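PDB 5CUW: sortase SrtE1 from Streptomyces coelicolor, which cleaves surface proteins at Leu-Ala-x-Thr-Gly or Leu-Pro-x-Thr-Gly sorting signals and, as a class E transpeptidase, attaches them to the cell wall. Local coordinates for residues A[124-130]-A[175-181]; A[36-42]-A[53-57]. One frame throughout, in Å; residues are numbered along the deposited sequence.

How the contacts relate
From the N terminus, the chain first closes contact 2: 36-42 turns back on 53-57 across a ten-residue connection, making the beta hairpin of strands 39-45 and 50-56. It then runs on through strands 69-71, 87-92 and 113-117 before contact 1 opens. There 124-130 pairs with 175-181, closing a 44-residue excursion that contains strand 156-164 and carries C163 and R172, both assigned to the active site. The two contacts follow in series, neither nested nor crossed. Both belong to the sheet of the sortase beta-barrel, yet their centres lie about 20 Å apart on opposite sides of the chain's centre, and they do not touch.

Contact 1: residues A[124-130]-A[175-181]; sequences VYKMASI and VWGKMVE
Two classic beta bulges bracket the regular antiparallel pairs Y125-M179 and M127-G177 in the wall of the sortase barrel. At one bulge A128 and S129 both face W176: W176 O accepts A128 N at 2.7 Å, in the carbonyl plane, and S129 N at 3.2 Å from a tilted position. W176 N answers with a nearly straight bond to S129 O (2.9 Å, 177° at the hydrogen). At the other, V180 and E181 face V124, whose O takes V180 N at 2.8 Å and only a weak bond from E181 N. Between the bulges, K126 and K178 exchange a pair of backbone bonds.

The side-chain contact on the face of Y125 and M179 is a Met-aromatic one. M179 CG lies over one face of the Y125 ring, and SD stands 5.3 Å from the ring centroid, obliquely placed. The bend at chi3 (-71°) swings the methyl back, bringing CE to 3.2 Å from Y125 OH. At G177, paired with M127, a side chain would probably collide with K126 O, which sits 3.0 Å from G177 CA. On the other face S129 OG comes obliquely to the W176 ring, 3.4 Å from CE3, while its hydrogen bond goes to S149 O; W176 NE1 is fixed by V141 O.

Strand 156-164 flanks 175-181 on its far side, through backbone bonds of V175 with L160 and G177 with I158. Strand 113-117 borders 124-130, where Y125 bonds to I114.

Contact 2: residues A[36-42]-A[53-57]; sequences PGQGFAL and PIAEG
F40 and A41 both face I54, a classic beta bulge in the hairpin of strands 39-45 and 50-56. F40 N reaches I54 O at 2.8 Å, nearly along the C=O axis, while I54 N bonds to A41 O at 2.9 Å from above the carbonyl plane.

Beyond F40 CB, CG sits in the crowded position between the backbone N and the carbonyl carbon (chi1 62°), which lays the ring across 53-57. Over one face sits I54 O, 3.8 Å from CD2, so this oxygen holds the F40 amide and lies against its ring as well. E56 N comes to the ring edge in plane, 4.0 Å from CD2. Further out, CE2 meets E56 OE1 at 3.7 Å, with the carboxylate turned 78° from the ring plane, and also lies beside A55 C. At the tip, CZ touches I54 CG2 at 3.8 Å. With an alanine at F40, I54 CG2 and the E56 carboxylate would probably lose the flat ring between them, opening a gap beside the bulge.

The E56 side chain lies about 8 Å from that of Y72, a probable substrate-recognition residue. Chemically the contact is mixed: one aromatic ring spans an aliphatic branch, backbone polar atoms and an acid. E56 OE1, the oxygen beside the ring, is hydrogen-bonded outside the two segments, to H71 ND1; the negative charge would probably favour a proton on that nitrogen and could raise the histidine's pKa. The acid thus rests against the aromatic ring while its charge is paired with H71.

Contact 1: residues A[124-130]-A[175-181]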
loop_
_atom_site.group_PDB
_atom_site.type_symbol
_atom_site.label_atom_id
_atom_site.label_comp_id
_atom_site.label_asym_id
_atom_site.label_seq_id
_atom_site.Cartn_x
_atom_site.Cartn_y
_atom_site.Cartn_z
ATOM N N VAL A 124 4.821 10.768 -2.734
ATOM C CA VAL A 124 3.453 11.140 -2.375
ATOM C C VAL A 124 2.452 10.605 -3.385
ATOM O O VAL A 124 2.478 10.997 -4.547
ATOM C CB VAL A 124 3.285 12.671 -2.274
ATOM C CG1 VAL A 124 1.826 13.026 -1.949
ATOM C CG2 VAL A 124 4.229 13.236 -1.217
ATOM N N TYR A 125 1.575 9.715 -2.932
ATOM C CA TYR A 125 0.464 9.243 -3.729
ATOM C C TYR A 125 -0.835 9.869 -3.256
ATOM O O TYR A 125 -0.958 10.271 -2.094
ATOM C CB TYR A 125 0.330 7.722 -3.652
ATOM C CG TYR A 125 1.541 6.930 -4.094
ATOM C CD1 TYR A 125 2.584 6.684 -3.216
ATOM C CD2 TYR A 125 1.612 6.371 -5.366
ATOM C CE1 TYR A 125 3.698 5.931 -3.598
ATOM C CE2 TYR A 125 2.738 5.605 -5.762
ATOM C CZ TYR A 125 3.765 5.391 -4.873
ATOM O OH TYR A 125 4.870 4.633 -5.264
ATOM N N LYS A 126 -1.814 9.932 -4.149
ATOM C CA LYS A 126 -3.171 10.300 -3.741
ATOM C C LYS A 126 -4.158 9.192 -4.099
ATOM O O LYS A 126 -4.062 8.574 -5.167
ATOM C CB LYS A 126 -3.570 11.630 -4.377
ATOM C CG LYS A 126 -2.844 12.796 -3.705
ATOM C CD LYS A 126 -3.357 14.157 -4.136
ATOM C CE LYS A 126 -2.526 15.261 -3.491
ATOM N NZ LYS A 126 -2.736 16.574 -4.160
ATOM N N MET A 127 -5.083 8.927 -3.181
ATOM C CA MET A 127 -6.091 7.891 -3.355
ATOM C C MET A 127 -6.880 8.159 -4.622
ATOM O O MET A 127 -7.247 9.302 -4.901
ATOM C CB MET A 127 -7.020 7.833 -2.129
ATOM C CG MET A 127 -8.063 6.715 -2.144
ATOM S SD MET A 127 -9.653 7.143 -2.917
ATOM C CE MET A 127 -10.501 5.569 -2.825
ATOM N N ALA A 128 -7.115 7.117 -5.413
ATOM C CA ALA A 128 -7.808 7.287 -6.689
ATOM C C ALA A 128 -9.022 6.385 -6.827
ATOM O O ALA A 128 -10.034 6.784 -7.388
ATOM C CB ALA A 128 -6.844 7.033 -7.852
ATOM N N SER A 129 -8.923 5.160 -6.325
ATOM C CA SER A 129 -9.935 4.161 -6.646
ATOM C C SER A 129 -10.070 3.125 -5.538
ATOM O O SER A 129 -9.100 2.827 -4.843
ATOM C CB SER A 129 -9.565 3.487 -7.978
ATOM O OG SER A 129 -10.500 2.494 -8.325
ATOM N N ILE A 130 -11.269 2.587 -5.343
ATOM C CA ILE A 130 -11.453 1.573 -4.314
ATOM C C ILE A 130 -12.302 0.396 -4.798
ATOM O O ILE A 130 -13.299 0.575 -5.494
ATOM C CB ILE A 130 -12.094 2.174 -3.054
ATOM C CG1 ILE A 130 -12.263 1.097 -1.990
ATOM C CG2 ILE A 130 -13.439 2.807 -3.400
ATOM C CD1 ILE A 130 -12.643 1.628 -0.636
ATOM N N VAL A 175 -7.441 -0.663 -2.075
ATOM C CA VAL A 175 -7.433 0.776 -2.324
ATOM C C VAL A 175 -6.230 1.127 -3.217
ATOM O O VAL A 175 -5.125 0.678 -2.941
ATOM C CB VAL A 175 -7.374 1.556 -1.001
ATOM C CG1 VAL A 175 -7.162 3.035 -1.243
ATOM C CG2 VAL A 175 -8.632 1.298 -0.191
ATOM N N TRP A 176 -6.458 1.888 -4.293
ATOM C CA TRP A 176 -5.389 2.312 -5.219
ATOM C C TRP A 176 -5.143 3.824 -5.196
ATOM O O TRP A 176 -6.082 4.620 -5.048
ATOM C CB TRP A 176 -5.716 1.926 -6.673
ATOM C CG TRP A 176 -5.833 0.450 -6.980
ATOM C CD1 TRP A 176 -4.792 -0.435 -7.185
ATOM C CD2 TRP A 176 -7.040 -0.300 -7.196
ATOM N NE1 TRP A 176 -5.290 -1.683 -7.475
ATOM C CE2 TRP A 176 -6.660 -1.630 -7.490
ATOM C CE3 TRP A 176 -8.402 0.018 -7.155
ATOM C CZ2 TRP A 176 -7.592 -2.635 -7.743
ATOM C CZ3 TRP A 176 -9.328 -0.983 -7.405
ATOM C CH2 TRP A 176 -8.918 -2.293 -7.696
ATOM N N GLY A 177 -3.885 4.210 -5.388
ATOM C CA GLY A 177 -3.501 5.606 -5.503
ATOM C C GLY A 177 -2.557 5.839 -6.674
ATOM O O GLY A 177 -2.044 4.884 -7.264
ATOM N N LYS A 178 -2.334 7.110 -7.003
ATOM C CA LYS A 178 -1.449 7.512 -8.107
ATOM C C LYS A 178 -0.424 8.511 -7.621
ATOM O O LYS A 178 -0.775 9.443 -6.904
ATOM C CB LYS A 178 -2.244 8.155 -9.244
ATOM C CG LYS A 178 -3.311 7.292 -9.852
ATOM C CD LYS A 178 -4.007 8.041 -10.978
ATOM C CE LYS A 178 -4.517 9.393 -10.508
ATOM N NZ LYS A 178 -5.207 10.140 -11.598
ATOM N N MET A 179 0.821 8.382 -8.062
ATOM C CA MET A 179 1.878 9.263 -7.565
ATOM C C MET A 179 1.709 10.695 -8.052
ATOM O O MET A 179 1.414 10.928 -9.222
ATOM C CB MET A 179 3.254 8.736 -7.985
ATOM C CG MET A 179 4.390 9.346 -7.154
ATOM S SD MET A 179 6.011 8.742 -7.657
ATOM C CE MET A 179 5.944 7.049 -7.049
ATOM N N VAL A 180 1.905 11.660 -7.158
ATOM C CA VAL A 180 1.800 13.060 -7.544
ATOM C C VAL A 180 3.090 13.841 -7.279
ATOM O O VAL A 180 3.282 14.909 -7.854
ATOM C CB VAL A 180 0.618 13.757 -6.830
ATOM C CG1 VAL A 180 -0.689 13.095 -7.244
ATOM C CG2 VAL A 180 0.785 13.687 -5.329
ATOM N N GLU A 181 3.971 13.310 -6.428
ATOM C CA GLU A 181 5.240 13.975 -6.121
ATOM C C GLU A 181 6.331 12.963 -5.763
ATOM O O GLU A 181 6.099 12.019 -5.015
ATOM C CB GLU A 181 5.082 14.988 -4.968
ATOM C CG GLU A 181 6.337 15.846 -4.763
ATOM C CD GLU A 181 6.282 16.804 -3.560
ATOM O OE1 GLU A 181 5.303 16.771 -2.777
ATOM O OE2 GLU A 181 7.243 17.594 -3.401
#

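Contact 2: residues A[36-42]-A[53-57]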
loop_
_atom_site.group_PDB
_atom_site.type_symbol
_atom_site.label_atom_id
_atom_site.label_comp_id
_atom_site.label_asym_id
_atom_site.label_seq_id
_atom_site.Cartn_x
_atom_site.Cartn_y
_atom_site.Cartn_z
ATOM N N PRO A 36 13.155 -10.833 2.756
ATOM C CA PRO A 36 13.745 -11.269 4.024
ATOM C C PRO A 36 12.840 -10.985 5.219
ATOM O O PRO A 36 12.787 -11.781 6.157
ATOM C CB PRO A 36 15.027 -10.439 4.106
ATOM C CG PRO A 36 14.678 -9.177 3.391
ATOM C CD PRO A 36 13.776 -9.592 2.259
ATOM N N GLY A 37 12.130 -9.860 5.174
ATOM C CA GLY A 37 11.354 -9.392 6.308
ATOM C C GLY A 37 12.033 -8.177 6.914
ATOM O O GLY A 37 11.837 -7.848 8.088
ATOM N N GLN A 38 12.842 -7.515 6.090
ATOM C CA GLN A 38 13.613 -6.342 6.489
ATOM C C GLN A 38 12.853 -5.044 6.206
ATOM O O GLN A 38 12.449 -4.803 5.062
ATOM C CB GLN A 38 14.956 -6.346 5.755
ATOM C CG GLN A 38 15.569 -4.978 5.530
ATOM C CD GLN A 38 16.428 -4.941 4.282
ATOM O OE1 GLN A 38 16.084 -5.541 3.261
ATOM N NE2 GLN A 38 17.556 -4.242 4.356
ATOM N N GLY A 39 12.662 -4.220 7.242
ATOM C CA GLY A 39 11.928 -2.964 7.114
ATOM C C GLY A 39 12.734 -1.914 6.375
ATOM O O GLY A 39 13.850 -1.616 6.766
ATOM N N PHE A 40 12.191 -1.354 5.298
ATOM C CA PHE A 40 13.002 -0.465 4.473
ATOM C C PHE A 40 12.393 0.904 4.231
ATOM O O PHE A 40 13.021 1.758 3.614
ATOM C CB PHE A 40 13.311 -1.124 3.122
ATOM C CG PHE A 40 12.107 -1.418 2.287
ATOM C CD1 PHE A 40 11.585 -0.460 1.432
ATOM C CD2 PHE A 40 11.509 -2.667 2.327
ATOM C CE1 PHE A 40 10.491 -0.735 0.652
ATOM C CE2 PHE A 40 10.414 -2.947 1.541
ATOM C CZ PHE A 40 9.899 -1.980 0.707
ATOM N N ALA A 41 11.173 1.125 4.702
ATOM C CA ALA A 41 10.560 2.421 4.509
ATOM C C ALA A 41 9.478 2.644 5.546
ATOM O O ALA A 41 9.192 1.751 6.340
ATOM C CB ALA A 41 9.985 2.534 3.101
ATOM N N LEU A 42 8.896 3.841 5.540
ATOM C CA LEU A 42 7.763 4.172 6.412
ATOM C C LEU A 42 6.564 4.593 5.560
ATOM O O LEU A 42 6.708 5.392 4.634
ATOM C CB LEU A 42 8.122 5.292 7.390
ATOM C CG LEU A 42 8.711 4.939 8.759
ATOM C CD1 LEU A 42 9.056 6.215 9.509
ATOM C CD2 LEU A 42 7.736 4.095 9.575
ATOM N N PRO A 53 5.922 0.884 9.477
ATOM C CA PRO A 53 7.053 0.493 8.633
ATOM C C PRO A 53 6.616 -0.469 7.540
ATOM O O PRO A 53 5.675 -1.247 7.739
ATOM C CB PRO A 53 8.020 -0.181 9.617
ATOM C CG PRO A 53 7.506 0.204 11.020
ATOM C CD PRO A 53 6.029 0.337 10.841
ATOM N N ILE A 54 7.286 -0.398 6.396
ATOM C CA ILE A 54 7.106 -1.362 5.313
ATOM C C ILE A 54 8.278 -2.330 5.307
ATOM O O ILE A 54 9.431 -1.904 5.379
ATOM C CB ILE A 54 7.015 -0.678 3.921
ATOM C CG1 ILE A 54 5.985 0.455 3.917
ATOM C CG2 ILE A 54 6.715 -1.715 2.821
ATOM C CD1 ILE A 54 5.915 1.191 2.580
ATOM N N ALA A 55 7.999 -3.627 5.248
ATOM C CA ALA A 55 9.070 -4.610 5.178
ATOM C C ALA A 55 8.935 -5.419 3.897
ATOM O O ALA A 55 7.894 -5.410 3.263
ATOM C CB ALA A 55 9.053 -5.519 6.393
ATOM N N GLU A 56 9.993 -6.119 3.511
ATOM C CA GLU A 56 9.959 -6.906 2.285
ATOM C C GLU A 56 9.241 -8.232 2.546
ATOM O O GLU A 56 9.575 -8.943 3.489
ATOM C CB GLU A 56 11.387 -7.149 1.766
ATOM C CG GLU A 56 11.458 -7.863 0.412
ATOM C CD GLU A 56 10.997 -6.992 -0.755
ATOM O OE1 GLU A 56 10.246 -6.022 -0.528
ATOM O OE2 GLU A 56 11.387 -7.275 -1.911
ATOM N N GLY A 57 8.253 -8.564 1.717
ATOM C CA GLY A 57 7.532 -9.817 1.873
ATOM C C GLY A 57 6.286 -9.670 2.723
ATOM O O GLY A 57 6.155 -8.712 3.489
#